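Local coordinates for osmolarity sensor protein EnvZ (Escherichia coli, PDB 5XGA), which is a histidine kinase of the inner membrane that probably senses osmolarity and phosphorylates the response regulator OmpR, here represented by its periplasmic domain, at residues 59-64 with 99-104. Residues are numbered along the deposited sequence; the frame is centred on the assembly and turned at random.
With CPS (3-[(3-cholamidopropyl)dimethylammonio]-1-propanesulfonate), chain B.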
loop_
_atom_site.group_PDB
_atom_site.type_symbol
_atom_site.label_atom_id
_atom_site.label_comp_id
_atom_site.label_asym_id
_atom_site.label_seq_id
_atom_site.Cartn_x
_atom_site.Cartn_y
_atom_site.Cartn_z
ATOM N N GLU A 59 14.965 2.017 10.757
ATOM C CA GLU A 59 16.110 1.156 11.046
ATOM C C GLU A 59 15.784 -0.303 10.722
ATOM O O GLU A 59 16.523 -0.965 9.986
ATOM C CB GLU A 59 16.529 1.299 12.514
ATOM C CG GLU A 59 17.665 0.371 12.945
ATOM C CD GLU A 59 17.921 0.407 14.447
ATOM O OE1 GLU A 59 17.761 1.489 15.052
ATOM O OE2 GLU A 59 18.275 -0.648 15.022
ATOM N N ALA A 60 14.665 -0.787 11.259
ATOM C CA ALA A 60 14.226 -2.166 11.051
ATOM C C ALA A 60 13.992 -2.460 9.583
ATOM O O ALA A 60 14.387 -3.513 9.081
ATOM C CB ALA A 60 12.971 -2.438 11.843
ATOM N N ALA A 61 13.345 -1.526 8.892
ATOM C CA ALA A 61 13.072 -1.685 7.467
ATOM C C ALA A 61 14.346 -1.893 6.669
ATOM O O ALA A 61 14.415 -2.763 5.796
ATOM C CB ALA A 61 12.336 -0.481 6.931
ATOM N N GLU A 62 15.345 -1.069 6.958
ATOM C CA GLU A 62 16.593 -1.110 6.209
ATOM C C GLU A 62 17.265 -2.474 6.343
ATOM O O GLU A 62 18.129 -2.831 5.547
ATOM C CB GLU A 62 17.528 0.016 6.665
ATOM C CG GLU A 62 17.046 1.408 6.242
ATOM C CD GLU A 62 17.991 2.525 6.663
ATOM O OE1 GLU A 62 18.621 2.403 7.736
ATOM O OE2 GLU A 62 18.107 3.527 5.924
ATOM N N GLU A 63 16.838 -3.253 7.327
ATOM C CA GLU A 63 17.404 -4.583 7.533
ATOM C C GLU A 63 16.485 -5.715 7.054
ATOM O O GLU A 63 16.941 -6.838 6.846
ATOM C CB GLU A 63 17.749 -4.774 9.018
ATOM C CG GLU A 63 18.747 -3.746 9.563
ATOM C CD GLU A 63 18.894 -3.795 11.078
ATOM O OE1 GLU A 63 18.267 -4.670 11.715
ATOM O OE2 GLU A 63 19.632 -2.948 11.632
ATOM N N ALA A 64 15.202 -5.432 6.860
ATOM C CA ALA A 64 14.243 -6.510 6.617
ATOM C C ALA A 64 13.948 -6.744 5.135
ATOM O O ALA A 64 13.221 -7.683 4.778
ATOM C CB ALA A 64 12.963 -6.233 7.356
ATOM N N VAL A 99 7.658 -7.736 -2.943
ATOM C CA VAL A 99 7.249 -7.125 -1.694
ATOM C C VAL A 99 7.248 -5.611 -1.885
ATOM O O VAL A 99 8.261 -5.032 -2.282
ATOM C CB VAL A 99 8.176 -7.531 -0.543
ATOM C CG1 VAL A 99 7.786 -6.815 0.750
ATOM C CG2 VAL A 99 8.127 -9.032 -0.347
ATOM N N VAL A 100 6.107 -4.972 -1.641
ATOM C CA VAL A 100 6.012 -3.524 -1.801
ATOM C C VAL A 100 6.344 -2.836 -0.485
ATOM O O VAL A 100 5.898 -3.262 0.589
ATOM C CB VAL A 100 4.608 -3.083 -2.277
ATOM C CG1 VAL A 100 4.463 -1.550 -2.195
ATOM C CG2 VAL A 100 4.350 -3.590 -3.692
ATOM N N TRP A 101 7.176 -1.807 -0.576
ATOM C CA TRP A 101 7.522 -0.974 0.562
ATOM C C TRP A 101 6.976 0.423 0.278
ATOM O O TRP A 101 7.251 0.984 -0.775
ATOM C CB TRP A 101 9.038 -0.937 0.780
ATOM C CG TRP A 101 9.599 -2.236 1.278
ATOM C CD1 TRP A 101 10.022 -3.299 0.527
ATOM C CD2 TRP A 101 9.798 -2.605 2.646
ATOM N NE1 TRP A 101 10.462 -4.312 1.347
ATOM C CE2 TRP A 101 10.340 -3.905 2.655
ATOM C CE3 TRP A 101 9.570 -1.958 3.867
ATOM C CZ2 TRP A 101 10.658 -4.571 3.838
ATOM C CZ3 TRP A 101 9.885 -2.617 5.041
ATOM C CH2 TRP A 101 10.422 -3.913 5.020
ATOM N N LEU A 102 6.199 0.954 1.219
ATOM C CA LEU A 102 5.433 2.177 1.023
ATOM C C LEU A 102 5.683 3.135 2.180
ATOM O O LEU A 102 5.634 2.731 3.343
ATOM C CB LEU A 102 3.931 1.850 0.915
ATOM C CG LEU A 102 2.941 3.003 0.995
ATOM C CD1 LEU A 102 3.002 3.863 -0.264
ATOM C CD2 LEU A 102 1.531 2.506 1.229
ATOM N N LYS A 103 5.972 4.394 1.856
ATOM C CA LYS A 103 6.046 5.448 2.851
ATOM C C LYS A 103 5.221 6.636 2.354
ATOM O O LYS A 103 5.240 6.946 1.161
ATOM C CB LYS A 103 7.507 5.857 3.115
ATOM C CG LYS A 103 7.646 6.950 4.171
ATOM C CD LYS A 103 9.090 7.179 4.595
ATOM C CE LYS A 103 9.496 6.237 5.737
ATOM N NZ LYS A 103 10.824 6.630 6.301
ATOM N N THR A 104 4.473 7.275 3.251
ATOM C CA THR A 104 3.650 8.425 2.858
ATOM C C THR A 104 3.911 9.629 3.723
ATOM O O THR A 104 4.516 9.523 4.788
ATOM C CB THR A 104 2.132 8.153 2.940
ATOM O OG1 THR A 104 1.686 8.327 4.296
ATOM C CG2 THR A 104 1.773 6.750 2.410
HETATM C C1 CPS B . -1.279 4.225 6.036
HETATM C C2 CPS B . -1.234 3.839 7.497
HETATM C C3 CPS B . -3.315 5.242 7.941
HETATM C C4 CPS B . -3.991 6.254 8.835
HETATM C C5 CPS B . -3.958 5.830 10.265
HETATM C C6 CPS B . -2.524 5.560 10.635
HETATM C C7 CPS B . -2.504 5.356 12.120
HETATM C C8 CPS B . -3.555 6.346 12.569
HETATM C C9 CPS B . -4.249 6.882 11.317
HETATM C C10 CPS B . -4.883 4.627 10.399
HETATM C C11 CPS B . -2.066 2.588 7.643
HETATM C C12 CPS B . -0.356 5.386 5.717
HETATM C C13 CPS B . 1.062 5.016 6.070
HETATM C C14 CPS B . 1.129 4.750 7.565
HETATM C C15 CPS B . 0.216 3.604 7.927
HETATM C C16 CPS B . 0.356 3.272 9.403
HETATM C C17 CPS B . -0.409 4.238 10.306
HETATM C C18 CPS B . -1.854 4.471 9.819
HETATM C C19 CPS B . -1.894 4.900 8.370
HETATM C C20 CPS B . -5.714 7.279 11.599
HETATM C C21 CPS B . -6.568 7.600 10.369
HETATM C C22 CPS B . -5.800 8.415 12.613
HETATM C C23 CPS B . -7.167 8.711 13.207
HETATM C C24 CPS B . -7.008 9.301 14.603
HETATM C C25 CPS B . -7.290 9.003 17.033
HETATM C C26 CPS B . -7.706 7.952 18.082
HETATM C C27 CPS B . -7.506 8.379 19.548
HETATM C C28 CPS B . -9.604 7.629 20.398
HETATM C C29 CPS B . -7.807 6.086 20.213
HETATM C C30 CPS B . -7.608 7.781 21.863
HETATM N N1 CPS B . -7.393 8.549 15.638
HETATM N N2 CPS B . -8.150 7.477 20.523
HETATM O O1 CPS B . -6.562 10.426 14.787
HETATM O O2 CPS B . 1.935 6.056 5.631
HETATM O O3 CPS B . 0.334 5.446 10.475
HETATM O O4 CPS B . -3.283 7.461 8.722
#
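The six-membered end of the Trp-101 indole reaches helix 58-64 at Ala-61 and Ala-64, joining that helix to strand 99-104, the middle strand of the five-stranded antiparallel sheet in this alpha+beta periplasmic domain. The nearest CA atoms, of Ala-61 and Trp-101, stand 8.9 Å apart, and the indole spans that gap: every contact from the strand side is made by its CZ2, CZ3 or CH2. Trp-101 CG lies anti to its carbonyl carbon (chi1 -70°), and the side chain sets out from the strand toward the helix, which carries the far rim of the ring outward. CZ3 comes to 3.8 Å from the Ala-61 methyl CB, an oblique approach to the ring. Around the same rim, CH2 lies 4.2 Å from Ala-64 CB. The Ala-64 carbonyl is met differently: its O sits near the indole plane at the ring edge, 4.1 Å from CZ2, a loose contact rather than a hydrogen bond.

The indole N-H is used on another strand, where NE1 bonds to the Glu-92 carboxylate, while Tyr-56 packs edge-to-face with the ring; together these probably limit its rotation. Replacing Trp-101 by alanine would remove the ring, which would probably open a gap beside the Ala-61 and Ala-64 methyls and leave the Glu-92 carboxylate without its indole partner. Segments 59-64 and 99-104 share no hydrogen bond and bury 123 Å² in all, so the contact is van der Waals packing, chiefly of methyls on the ring rim.

Strand alternation puts Val-100, Leu-102 and Thr-104 on the sheet face turned from the helix. On that face a bound CHAPS molecule meets the end of the strand: Thr-104 OG1, which also bonds to Leu-106 N, makes a 2.6 Å hydrogen bond with the detergent hydroxyl O2, and Thr-104 CG2 rests 3.3 Å from that same oxygen.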